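Beta/gamma crystallin domain-containing protein 1 (Homo sapiens, PDB 3CW3) may act as a suppressor of malignant melanoma, perhaps through the cytoskeleton, with this chain being one of its beta/gamma-crystallin domains. Local coordinates at residues V18-S26 and R40-F51. Numbering follows the deposited sequence.
Sequences VFSDIQDCS and RGCWILYEQPNF
The indole of W43 rises from its strand to the 18-26 loop, where backbone rather than side chains meets most of its six-membered ring: V18 O lies 3.4 Å from W43 CH2, and the backbone of 19-20 meets the rim near its plane. V18 CG1, anti to the backbone N (chi1 -175°), packs 3.7 Å from W43 CZ3. The long, flat indole suits this span, and its NE1 gives a weak bond to R40 O, three residues earlier, as in a tryptophan corner. H94 stacks on W43; D21 OD1 accepts from H94 N and forms a salt bridge with R93.

At the far end N50, an asparagine tolerating a left-handed backbone, donates its N-H to Q23 O over 2.6 Å, nearly straight (173°) and in the carbonyl plane. Rigid P49 lays CG 3.7 Å from D24 OD1, which closes an Asx turn with S26 N and also accepts from S26 OG. Beside them Q23 CG lies 3.8 Å from F51 CE1, the ring crossing the aliphatic part obliquely.

One apolar contact plus backbone carbonyls at the indole, and one short backbone bond at N50, thus tie the 18-26 loop to strand 42-46 and the turn after it, linking the two sheets of the Greek-key domain.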
# COMPACT_ATOMS: atom_id res chain seq x y z
N VAL A 18 -3.60 -6.60 -8.85
CA VAL A 18 -2.85 -7.68 -8.20
C VAL A 18 -3.72 -8.89 -7.88
O VAL A 18 -4.68 -8.80 -7.12
CB VAL A 18 -2.19 -7.17 -6.90
CG1 VAL A 18 -1.31 -8.25 -6.30
CG2 VAL A 18 -1.38 -5.90 -7.19
N PHE A 19 -3.35 -10.03 -8.46
CA PHE A 19 -4.08 -11.29 -8.27
C PHE A 19 -3.27 -12.32 -7.48
O PHE A 19 -3.74 -13.44 -7.25
CB PHE A 19 -4.42 -11.92 -9.62
CG PHE A 19 -5.43 -11.16 -10.42
CD1 PHE A 19 -6.78 -11.51 -10.38
CD2 PHE A 19 -5.04 -10.11 -11.24
CE1 PHE A 19 -7.72 -10.83 -11.15
CE2 PHE A 19 -5.97 -9.42 -12.01
CZ PHE A 19 -7.31 -9.78 -11.97
N SER A 20 -2.06 -11.96 -7.07
CA SER A 20 -1.23 -12.92 -6.35
C SER A 20 -0.13 -12.26 -5.53
O SER A 20 0.05 -11.04 -5.58
CB SER A 20 -0.60 -13.87 -7.35
OG SER A 20 0.14 -13.14 -8.32
N ASP A 21 0.59 -13.09 -4.79
CA ASP A 21 1.71 -12.62 -3.97
C ASP A 21 2.76 -11.95 -4.85
O ASP A 21 3.07 -12.43 -5.94
CB ASP A 21 2.40 -13.79 -3.27
CG ASP A 21 1.54 -14.44 -2.22
OD1 ASP A 21 1.13 -13.74 -1.28
OD2 ASP A 21 1.28 -15.66 -2.34
N ILE A 22 3.30 -10.84 -4.37
CA ILE A 22 4.38 -10.15 -5.07
C ILE A 22 5.44 -9.95 -3.99
O ILE A 22 5.28 -9.12 -3.09
CB ILE A 22 3.93 -8.78 -5.63
CG1 ILE A 22 2.79 -8.96 -6.64
CG2 ILE A 22 5.12 -8.09 -6.31
CD1 ILE A 22 3.20 -9.66 -7.93
N GLN A 23 6.52 -10.73 -4.06
CA GLN A 23 7.60 -10.67 -3.07
C GLN A 23 8.42 -9.39 -3.11
O GLN A 23 9.15 -9.10 -2.17
CB GLN A 23 8.54 -11.86 -3.22
CG GLN A 23 7.90 -13.20 -2.99
CD GLN A 23 8.92 -14.32 -2.98
OE1 GLN A 23 9.89 -14.30 -3.74
NE2 GLN A 23 8.70 -15.32 -2.12
N ASP A 24 8.34 -8.66 -4.21
CA ASP A 24 9.10 -7.42 -4.31
C ASP A 24 8.40 -6.41 -5.22
O ASP A 24 8.40 -6.57 -6.45
CB ASP A 24 10.51 -7.69 -4.84
CG ASP A 24 11.41 -6.47 -4.75
OD1 ASP A 24 10.88 -5.35 -4.58
OD2 ASP A 24 12.65 -6.63 -4.85
N CYS A 25 7.80 -5.39 -4.61
CA CYS A 25 7.10 -4.33 -5.32
C CYS A 25 7.91 -3.04 -5.21
O CYS A 25 7.43 -1.97 -5.61
CB CYS A 25 5.73 -4.03 -4.67
SG CYS A 25 4.65 -5.42 -4.36
N SER A 26 9.12 -3.13 -4.67
CA SER A 26 9.94 -1.93 -4.46
C SER A 26 10.32 -1.14 -5.70
O SER A 26 10.65 0.04 -5.60
CB SER A 26 11.20 -2.28 -3.66
OG SER A 26 12.10 -3.07 -4.42
N ARG A 40 -11.74 -8.11 -3.24
CA ARG A 40 -12.13 -9.33 -2.55
C ARG A 40 -10.91 -9.98 -1.93
O ARG A 40 -9.78 -9.79 -2.40
CB ARG A 40 -12.83 -10.29 -3.50
CG ARG A 40 -12.07 -10.57 -4.78
CD ARG A 40 -12.79 -11.58 -5.66
NE ARG A 40 -12.01 -11.88 -6.85
CZ ARG A 40 -12.07 -11.18 -7.98
NH1 ARG A 40 -12.90 -10.15 -8.09
NH2 ARG A 40 -11.27 -11.50 -8.99
N GLY A 41 -11.14 -10.73 -0.86
CA GLY A 41 -10.05 -11.41 -0.18
C GLY A 41 -9.40 -10.56 0.89
O GLY A 41 -9.94 -9.52 1.29
N CYS A 42 -8.24 -11.00 1.35
CA CYS A 42 -7.49 -10.30 2.37
C CYS A 42 -6.05 -10.15 1.89
O CYS A 42 -5.53 -11.03 1.20
CB CYS A 42 -7.52 -11.07 3.69
SG CYS A 42 -9.20 -11.31 4.33
N TRP A 43 -5.43 -9.04 2.24
CA TRP A 43 -4.07 -8.78 1.81
C TRP A 43 -3.24 -8.11 2.88
O TRP A 43 -3.78 -7.61 3.87
CB TRP A 43 -4.08 -7.88 0.58
CG TRP A 43 -4.84 -8.44 -0.57
CD1 TRP A 43 -6.20 -8.51 -0.71
CD2 TRP A 43 -4.28 -9.05 -1.74
NE1 TRP A 43 -6.52 -9.13 -1.90
CE2 TRP A 43 -5.36 -9.47 -2.55
CE3 TRP A 43 -2.97 -9.29 -2.18
CZ2 TRP A 43 -5.17 -10.11 -3.78
CZ3 TRP A 43 -2.78 -9.93 -3.40
CH2 TRP A 43 -3.87 -10.33 -4.18
N ILE A 44 -1.93 -8.10 2.68
CA ILE A 44 -1.03 -7.44 3.61
C ILE A 44 -0.02 -6.64 2.79
O ILE A 44 0.63 -7.19 1.90
CB ILE A 44 -0.23 -8.42 4.48
CG1 ILE A 44 -1.17 -9.35 5.24
CG2 ILE A 44 0.63 -7.64 5.47
CD1 ILE A 44 -0.45 -10.50 5.91
N LEU A 45 0.11 -5.36 3.10
CA LEU A 45 1.07 -4.52 2.41
C LEU A 45 2.29 -4.45 3.33
O LEU A 45 2.15 -4.16 4.51
CB LEU A 45 0.52 -3.11 2.19
CG LEU A 45 -0.82 -2.97 1.47
CD1 LEU A 45 -1.13 -1.49 1.33
CD2 LEU A 45 -0.77 -3.63 0.10
N TYR A 46 3.46 -4.76 2.79
CA TYR A 46 4.69 -4.72 3.58
C TYR A 46 5.61 -3.60 3.14
O TYR A 46 5.69 -3.27 1.96
CB TYR A 46 5.44 -6.05 3.49
CG TYR A 46 4.84 -7.17 4.31
CD1 TYR A 46 4.00 -8.11 3.72
CD2 TYR A 46 5.16 -7.32 5.66
CE1 TYR A 46 3.48 -9.18 4.47
CE2 TYR A 46 4.66 -8.38 6.40
CZ TYR A 46 3.82 -9.31 5.81
OH TYR A 46 3.36 -10.37 6.55
N GLU A 47 6.32 -3.03 4.11
CA GLU A 47 7.26 -1.95 3.85
C GLU A 47 8.49 -2.43 3.06
O GLU A 47 9.04 -1.68 2.26
CB GLU A 47 7.71 -1.36 5.19
CG GLU A 47 8.95 -0.49 5.11
CD GLU A 47 9.47 -0.11 6.49
OE1 GLU A 47 9.40 -0.95 7.41
OE2 GLU A 47 9.95 1.03 6.64
N GLN A 48 8.89 -3.67 3.29
CA GLN A 48 10.07 -4.21 2.61
C GLN A 48 9.78 -5.47 1.81
O GLN A 48 8.77 -6.13 2.02
CB GLN A 48 11.16 -4.50 3.64
CG GLN A 48 11.40 -3.35 4.60
CD GLN A 48 12.57 -3.60 5.53
OE1 GLN A 48 12.65 -4.65 6.17
NE2 GLN A 48 13.47 -2.64 5.62
N PRO A 49 10.67 -5.81 0.86
CA PRO A 49 10.49 -7.01 0.04
C PRO A 49 10.49 -8.26 0.90
O PRO A 49 10.95 -8.25 2.04
CB PRO A 49 11.69 -6.96 -0.91
CG PRO A 49 11.95 -5.49 -1.06
CD PRO A 49 11.81 -5.01 0.37
N ASN A 50 9.96 -9.35 0.34
CA ASN A 50 9.89 -10.63 1.03
C ASN A 50 9.07 -10.61 2.32
O ASN A 50 9.36 -11.34 3.27
CB ASN A 50 11.31 -11.13 1.30
CG ASN A 50 12.10 -11.32 0.01
OD1 ASN A 50 11.65 -12.03 -0.89
ND2 ASN A 50 13.26 -10.69 -0.08
N PHE A 51 8.05 -9.77 2.33
CA PHE A 51 7.12 -9.67 3.45
C PHE A 51 7.78 -9.40 4.80
O PHE A 51 7.54 -10.10 5.78
CB PHE A 51 6.29 -10.95 3.49
CG PHE A 51 5.89 -11.44 2.11
CD1 PHE A 51 6.41 -12.62 1.59
CD2 PHE A 51 5.03 -10.68 1.32
CE1 PHE A 51 6.09 -13.04 0.30
CE2 PHE A 51 4.70 -11.08 0.03
CZ PHE A 51 5.24 -12.27 -0.49